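Local coordinates for protein maltose operon transcriptional repressor (PDB 3HCW) that probably represses transcription of the maltose operon, sensing its effector through a periplasmic-binding-protein-like domain as LacI-family regulators do, at residues A[209-213]-A[214-218]; A[168-172]-A[173-177]. All blocks are in the same frame, centred on the assembly; numbering follows the deposited sequence.

Contact 1 (A[209-213]-A[214-218]); sequences SVLYE and LNIEI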
ATOM      1  N   SER A 209       0.647   7.564  14.604  1.00 30.86           N
ATOM      2  CA  SER A 209       0.693   8.972  14.228  1.00 24.79           C
ATOM      3  C   SER A 209       0.185   9.854  15.358  1.00 33.75           C
ATOM      4  O   SER A 209       0.791  10.884  15.664  1.00 42.36           O
ATOM      5  CB  SER A 209      -0.125   9.201  12.960  1.00 23.12           C
ATOM      6  OG  SER A 209       0.071  10.517  12.467  1.00 27.87           O
ATOM      7  N   VAL A 210      -0.905   9.426  15.995  1.00 25.22           N
ATOM      8  CA  VAL A 210      -1.477  10.156  17.118  1.00 28.06           C
ATOM      9  C   VAL A 210      -0.541  10.050  18.330  1.00 28.17           C
ATOM     10  O   VAL A 210      -0.279  11.044  19.009  1.00 38.17           O
ATOM     11  CB  VAL A 210      -2.934   9.677  17.409  1.00 32.17           C
ATOM     12  CG1 VAL A 210      -3.409  10.104  18.788  1.00 24.09           C
ATOM     13  CG2 VAL A 210      -3.900  10.206  16.316  1.00 28.06           C
ATOM     14  N   LEU A 211       0.004   8.854  18.553  1.00 28.80           N
ATOM     15  CA  LEU A 211       0.989   8.612  19.623  1.00 33.82           C
ATOM     16  C   LEU A 211       2.246   9.476  19.457  1.00 31.94           C
ATOM     17  O   LEU A 211       2.808   9.946  20.445  1.00 38.25           O
ATOM     18  CB  LEU A 211       1.352   7.116  19.708  1.00 20.30           C
ATOM     19  CG  LEU A 211       0.656   6.145  20.663  1.00 41.20           C
ATOM     20  CD1 LEU A 211      -0.788   6.512  21.016  1.00 36.06           C
ATOM     21  CD2 LEU A 211       0.733   4.728  20.135  1.00 37.80           C
ATOM     22  N   TYR A 212       2.659   9.702  18.211  1.00 30.21           N
ATOM     23  CA  TYR A 212       3.758  10.622  17.911  1.00 37.76           C
ATOM     24  C   TYR A 212       3.380  12.044  18.317  1.00 39.44           C
ATOM     25  O   TYR A 212       4.162  12.740  18.990  1.00 32.76           O
ATOM     26  CB  TYR A 212       4.119  10.573  16.421  1.00 30.15           C
ATOM     27  CG  TYR A 212       5.425  11.255  16.077  1.00 37.81           C
ATOM     28  CD1 TYR A 212       6.622  10.538  16.067  1.00 38.04           C
ATOM     29  CD2 TYR A 212       5.470  12.618  15.756  1.00 30.76           C
ATOM     30  CE1 TYR A 212       7.835  11.156  15.749  1.00 33.34           C
ATOM     31  CE2 TYR A 212       6.683  13.246  15.454  1.00 39.33           C
ATOM     32  CZ  TYR A 212       7.858  12.504  15.440  1.00 33.61           C
ATOM     33  OH  TYR A 212       9.059  13.111  15.126  1.00 34.28           O
ATOM     34  N   GLU A 213       2.163  12.447  17.943  1.00 35.03           N
ATOM     35  CA  GLU A 213       1.658  13.792  18.221  1.00 41.14           C
ATOM     36  C   GLU A 213       1.611  14.102  19.723  1.00 30.88           C
ATOM     37  O   GLU A 213       1.845  15.231  20.126  1.00 35.75           O
ATOM     38  CB  GLU A 213       0.293  14.010  17.553  1.00 37.58           C
ATOM     39  CG  GLU A 213      -0.241  15.445  17.635  1.00 59.15           C
ATOM     40  CD  GLU A 213      -1.352  15.752  16.634  1.00 70.55           C
ATOM     41  OE1 GLU A 213      -1.454  16.922  16.209  1.00 93.12           O
ATOM     42  OE2 GLU A 213      -2.127  14.837  16.276  1.00 92.25           O
ATOM     43  N   LEU A 214       1.349  13.084  20.536  1.00 27.86           N
ATOM     44  CA  LEU A 214       1.211  13.232  21.974  1.00 26.96           C
ATOM     45  C   LEU A 214       2.493  12.946  22.730  1.00 29.67           C
ATOM     46  O   LEU A 214       2.501  12.984  23.964  1.00 37.02           O
ATOM     47  CB  LEU A 214       0.104  12.308  22.487  1.00 31.60           C
ATOM     48  CG  LEU A 214      -1.327  12.627  22.032  1.00 41.55           C
ATOM     49  CD1 LEU A 214      -2.274  11.594  22.598  1.00 31.96           C
ATOM     50  CD2 LEU A 214      -1.740  14.022  22.476  1.00 49.98           C
ATOM     51  N   ASN A 215       3.564  12.678  21.979  1.00 33.07           N
ATOM     52  CA  ASN A 215       4.878  12.322  22.512  1.00 38.09           C
ATOM     53  C   ASN A 215       4.867  11.096  23.420  1.00 36.50           C
ATOM     54  O   ASN A 215       5.612  11.027  24.392  1.00 42.19           O
ATOM     55  CB  ASN A 215       5.552  13.521  23.196  1.00 35.93           C
ATOM     56  CG  ASN A 215       7.070  13.383  23.268  1.00 53.70           C
ATOM     57  OD1 ASN A 215       7.686  13.749  24.272  1.00 66.73           O
ATOM     58  ND2 ASN A 215       7.677  12.846  22.208  1.00 39.37           N
ATOM     59  N   ILE A 216       4.014  10.133  23.084  1.00 39.92           N
ATOM     60  CA  ILE A 216       3.946   8.852  23.782  1.00 37.49           C
ATOM     61  C   ILE A 216       4.883   7.879  23.051  1.00 36.34           C
ATOM     62  O   ILE A 216       4.536   7.342  21.992  1.00 32.61           O
ATOM     63  CB  ILE A 216       2.502   8.321  23.820  1.00 33.21           C
ATOM     64  CG1 ILE A 216       1.578   9.347  24.478  1.00 29.45           C
ATOM     65  CG2 ILE A 216       2.444   6.996  24.556  1.00 33.45           C
ATOM     66  CD1 ILE A 216       0.104   9.039  24.336  1.00 39.92           C
ATOM     67  N   GLU A 217       6.080   7.688  23.608  1.00 37.80           N
ATOM     68  CA  GLU A 217       7.163   7.007  22.890  1.00 29.73           C
ATOM     69  C   GLU A 217       7.199   5.493  23.055  1.00 26.12           C
ATOM     70  O   GLU A 217       6.888   4.954  24.107  1.00 28.04           O
ATOM     71  CB  GLU A 217       8.529   7.655  23.159  1.00 40.50           C
ATOM     72  CG  GLU A 217       8.995   7.704  24.599  1.00 57.32           C
ATOM     73  CD  GLU A 217       9.797   8.969  24.917  1.00 69.13           C
ATOM     74  OE1 GLU A 217      10.717   9.315  24.140  1.00 59.89           O
ATOM     75  OE2 GLU A 217       9.501   9.618  25.949  1.00 69.88           O
ATOM     76  N   ILE A 218       7.594   4.827  21.979  1.00 21.65           N
ATOM     77  CA  ILE A 218       7.470   3.387  21.828  1.00 29.46           C
ATOM     78  C   ILE A 218       8.861   2.841  21.576  1.00 31.00           C
ATOM     79  O   ILE A 218       9.578   3.387  20.741  1.00 32.97           O
ATOM     80  CB  ILE A 218       6.565   3.054  20.614  1.00 29.19           C
ATOM     81  CG1 ILE A 218       5.257   3.840  20.690  1.00 26.16           C
ATOM     82  CG2 ILE A 218       6.295   1.543  20.500  1.00 30.52           C
ATOM     83  CD1 ILE A 218       4.461   3.872  19.396  1.00 36.73           C
TER
HETATM   84  O   HOH W   1       6.900  12.467  19.443  1.00 40.49           O

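Contact 2 (A[168-172]-A[173-177]); sequences ETSNE and REVIL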
ATOM      1  N   GLU A 168     -13.276   0.663  20.479  1.00 33.44           N
ATOM      2  CA  GLU A 168     -13.754   0.625  19.110  1.00 34.26           C
ATOM      3  C   GLU A 168     -13.751   2.046  18.561  1.00 33.24           C
ATOM      4  O   GLU A 168     -14.291   2.968  19.172  1.00 43.81           O
ATOM      5  CB  GLU A 168     -15.152   0.034  19.053  1.00 42.93           C
ATOM      6  CG  GLU A 168     -15.547  -0.474  17.687  1.00 43.55           C
ATOM      7  CD  GLU A 168     -17.002  -0.882  17.639  1.00 60.25           C
ATOM      8  OE1 GLU A 168     -17.872  -0.009  17.852  1.00 72.66           O
ATOM      9  OE2 GLU A 168     -17.275  -2.074  17.383  1.00 66.08           O
ATOM     10  N   THR A 169     -13.130   2.225  17.406  1.00 34.86           N
ATOM     11  CA  THR A 169     -12.934   3.559  16.874  1.00 32.30           C
ATOM     12  C   THR A 169     -13.050   3.569  15.367  1.00 37.39           C
ATOM     13  O   THR A 169     -12.870   2.533  14.721  1.00 42.01           O
ATOM     14  CB  THR A 169     -11.563   4.140  17.316  1.00 35.04           C
ATOM     15  OG1 THR A 169     -11.393   5.462  16.784  1.00 30.48           O
ATOM     16  CG2 THR A 169     -10.420   3.249  16.850  1.00 38.56           C
ATOM     17  N   SER A 170     -13.381   4.734  14.811  1.00 37.32           N
ATOM     18  CA  SER A 170     -13.226   4.957  13.376  1.00 40.10           C
ATOM     19  C   SER A 170     -11.782   5.401  13.127  1.00 38.66           C
ATOM     20  O   SER A 170     -11.099   5.841  14.052  1.00 34.87           O
ATOM     21  CB  SER A 170     -14.182   6.047  12.911  1.00 35.13           C
ATOM     22  OG  SER A 170     -13.910   7.258  13.599  1.00 47.85           O
ATOM     23  N   ASN A 171     -11.339   5.319  11.876  1.00 44.08           N
ATOM     24  CA  ASN A 171     -10.003   5.788  11.465  1.00 54.53           C
ATOM     25  C   ASN A 171      -9.753   7.314  11.480  1.00 56.59           C
ATOM     26  O   ASN A 171      -8.682   7.765  11.065  1.00 61.71           O
ATOM     27  CB  ASN A 171      -9.657   5.224  10.075  1.00 58.24           C
ATOM     28  CG  ASN A 171     -10.612   5.714   8.971  1.00 70.35           C
ATOM     29  OD1 ASN A 171     -11.631   6.367   9.240  1.00 71.70           O
ATOM     30  ND2 ASN A 171     -10.279   5.387   7.717  1.00 60.87           N
ATOM     31  N   GLU A 172     -10.734   8.097  11.934  1.00 54.99           N
ATOM     32  CA  GLU A 172     -10.628   9.562  11.936  1.00 57.19           C
ATOM     33  C   GLU A 172      -9.613  10.054  12.968  1.00 58.06           C
ATOM     34  O   GLU A 172      -9.700   9.705  14.147  1.00 61.37           O
ATOM     35  CB  GLU A 172     -11.988  10.219  12.200  1.00 51.29           C
ATOM     36  CG  GLU A 172     -13.146   9.700  11.341  1.00 70.03           C
ATOM     37  CD  GLU A 172     -14.526  10.081  11.892  1.00 70.17           C
ATOM     38  OE1 GLU A 172     -14.810  11.295  12.030  1.00 72.10           O
ATOM     39  OE2 GLU A 172     -15.333   9.164  12.176  1.00 59.78           O
ATOM     40  N   ARG A 173      -8.658  10.855  12.494  1.00 50.40           N
ATOM     41  CA  ARG A 173      -7.628  11.509  13.305  1.00 44.40           C
ATOM     42  C   ARG A 173      -8.159  12.096  14.607  1.00 46.44           C
ATOM     43  O   ARG A 173      -7.674  11.754  15.685  1.00 44.84           O
ATOM     44  CB  ARG A 173      -6.997  12.640  12.494  1.00 46.19           C
ATOM     45  CG  ARG A 173      -5.950  13.441  13.234  1.00 50.69           C
ATOM     46  CD  ARG A 173      -4.640  13.230  12.578  1.00 60.87           C
ATOM     47  NE  ARG A 173      -3.511  13.527  13.444  1.00 54.38           N
ATOM     48  CZ  ARG A 173      -2.372  12.846  13.394  1.00 49.13           C
ATOM     49  NH1 ARG A 173      -2.253  11.836  12.537  1.00 36.85           N
ATOM     50  NH2 ARG A 173      -1.368  13.161  14.192  1.00 37.26           N
ATOM     51  N   GLU A 174      -9.152  12.977  14.484  1.00 45.74           N
ATOM     52  CA  GLU A 174      -9.813  13.618  15.621  1.00 56.89           C
ATOM     53  C   GLU A 174     -10.328  12.592  16.630  1.00 46.97           C
ATOM     54  O   GLU A 174     -10.117  12.743  17.840  1.00 47.52           O
ATOM     55  CB  GLU A 174     -10.962  14.511  15.132  1.00 54.48           C
ATOM     56  CG  GLU A 174     -11.679  15.305  16.232  1.00 74.56           C
ATOM     57  CD  GLU A 174     -13.074  15.772  15.819  1.00 81.57           C
ATOM     58  OE1 GLU A 174     -13.174  16.626  14.907  1.00 98.69           O
ATOM     59  OE2 GLU A 174     -14.069  15.289  16.409  1.00 87.17           O
ATOM     60  N   VAL A 175     -10.972  11.542  16.125  1.00 49.32           N
ATOM     61  CA  VAL A 175     -11.576  10.519  16.984  1.00 43.02           C
ATOM     62  C   VAL A 175     -10.523   9.706  17.738  1.00 40.06           C
ATOM     63  O   VAL A 175     -10.658   9.521  18.952  1.00 41.41           O
ATOM     64  CB  VAL A 175     -12.556   9.606  16.202  1.00 43.97           C
ATOM     65  CG1 VAL A 175     -13.265   8.648  17.142  1.00 41.13           C
ATOM     66  CG2 VAL A 175     -13.595  10.447  15.487  1.00 47.22           C
ATOM     67  N   ILE A 176      -9.485   9.248  17.030  1.00 33.14           N
ATOM     68  CA  ILE A 176      -8.358   8.529  17.640  1.00 39.19           C
ATOM     69  C   ILE A 176      -7.680   9.410  18.690  1.00 34.41           C
ATOM     70  O   ILE A 176      -7.448   8.964  19.821  1.00 39.87           O
ATOM     71  CB  ILE A 176      -7.261   8.097  16.607  1.00 40.05           C
ATOM     72  CG1 ILE A 176      -7.845   7.360  15.385  1.00 47.43           C
ATOM     73  CG2 ILE A 176      -6.149   7.295  17.299  1.00 40.47           C
ATOM     74  CD1 ILE A 176      -8.137   5.908  15.570  1.00 59.05           C
ATOM     75  N   LEU A 177      -7.386  10.658  18.306  1.00 37.44           N
ATOM     76  CA  LEU A 177      -6.778  11.654  19.192  1.00 42.26           C
ATOM     77  C   LEU A 177      -7.517  11.796  20.512  1.00 40.45           C
ATOM     78  O   LEU A 177      -6.881  11.822  21.564  1.00 45.62           O
ATOM     79  CB  LEU A 177      -6.646  13.029  18.504  1.00 42.63           C
ATOM     80  CG  LEU A 177      -6.091  14.234  19.292  1.00 48.12           C
ATOM     81  CD1 LEU A 177      -4.690  13.987  19.906  1.00 26.31           C
ATOM     82  CD2 LEU A 177      -6.078  15.500  18.427  1.00 39.86           C
TER

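Contact 1 (A[209-213]-A[214-218])
L211 and I218 meet just beyond a Schellman motif that closes helix 201-213 and turns the chain toward strand 222-227. The two side chains cross at about a right angle, and CD2 of L211 rests against CD1 of I218 at 3.9 Å. The chi1 of L211 is -94°, away from a staggered value. Its CG also lies 4.3 Å from CB of I216. L214 folds back on the last turn instead: CG, anti to its own carbonyl carbon (chi1 -66°), sits 3.6 Å from O of V210, and the methyl CD1 approaches CG1 of V210. Three backbone bonds tie the same turn. L214 N donates to V210 O, and I216 N reaches L211 O at 2.9 Å. N215 N binds Y212 O from well above its carbonyl plane. Positive phi at N215 (57°) is what swings the chain out of the helix while these bonds persist. Outside the two segments, I216 and I218 pack on strand 222-227, and V210 and L211 lean on helix 173-187. The hydroxyl of Y212 bonds to the backbone N of I218 in the second subunit, and the reciprocal bond is made as well, so this helix end belongs to the dimer interface. A water finishes the turn: it hangs over the centre of one face of the Y212 ring, donates to Y212 O at 2.8 Å and accepts from ND2 of N215 at 2.9 Å.

Contact 2 (A[168-172]-A[173-177])
E172 O accepts the amide of I176 at 2.9 Å in an almost straight bond (173° at the hydrogen), the i to i+4 link that starts helix 173-187 with E172 at the N-cap position. Before it the chain leaves strand 163-169 and bends through S170 and N171, a strand-to-helix connection of the α/β domain. T169 and I176 cross at about a right angle, with CD1 of I176 3.5 Å from OG1 of T169 and close to S170 O as well. The T169 hydroxyl, placed anti to its backbone N (chi1 -180°), donates to S170 O at 2.8 Å. V175 faces back over the turn: CG1 lies alongside OG1 of T169, the two side chains running in opposite directions, while CG2 is 3.7 Å from CB of E172 and equally near OG of S170. S170 OG in turn donates to OE2 of E172 at 2.8 Å, approaching from above the carboxylate plane. R173 turns toward helix 201-213, where S209 and E213 receive its guanidinium. The S170 bond holds the E172 carboxylate over the V175 methyl, near the first turn of the helix; its negative charge, near the N-terminal end of the helix, would be expected to interact favourably with the helix dipole.

In the fold
The two contacts sit at the ends of neighbouring helices in the same lobe, their centres about 14 Å apart: contact 2 opens helix 173-187, and contact 1 closes helix 201-213. Both are partly buried, yet contact 1 places more of its residues inside, and its side-chain contacts are mainly apolar, whereas contact 2 relies on hydroxyl and carboxylate groups around one valine and one isoleucine. R173 joins them, its NH2 forming a salt bridge with E213 OE2 and its NH1 a probable hydrogen bond to S209 OG; V210 packs on I176. Each contact also touches the second subunit, contact 1 through hydrogen bonds and packing, contact 2 through packing alone.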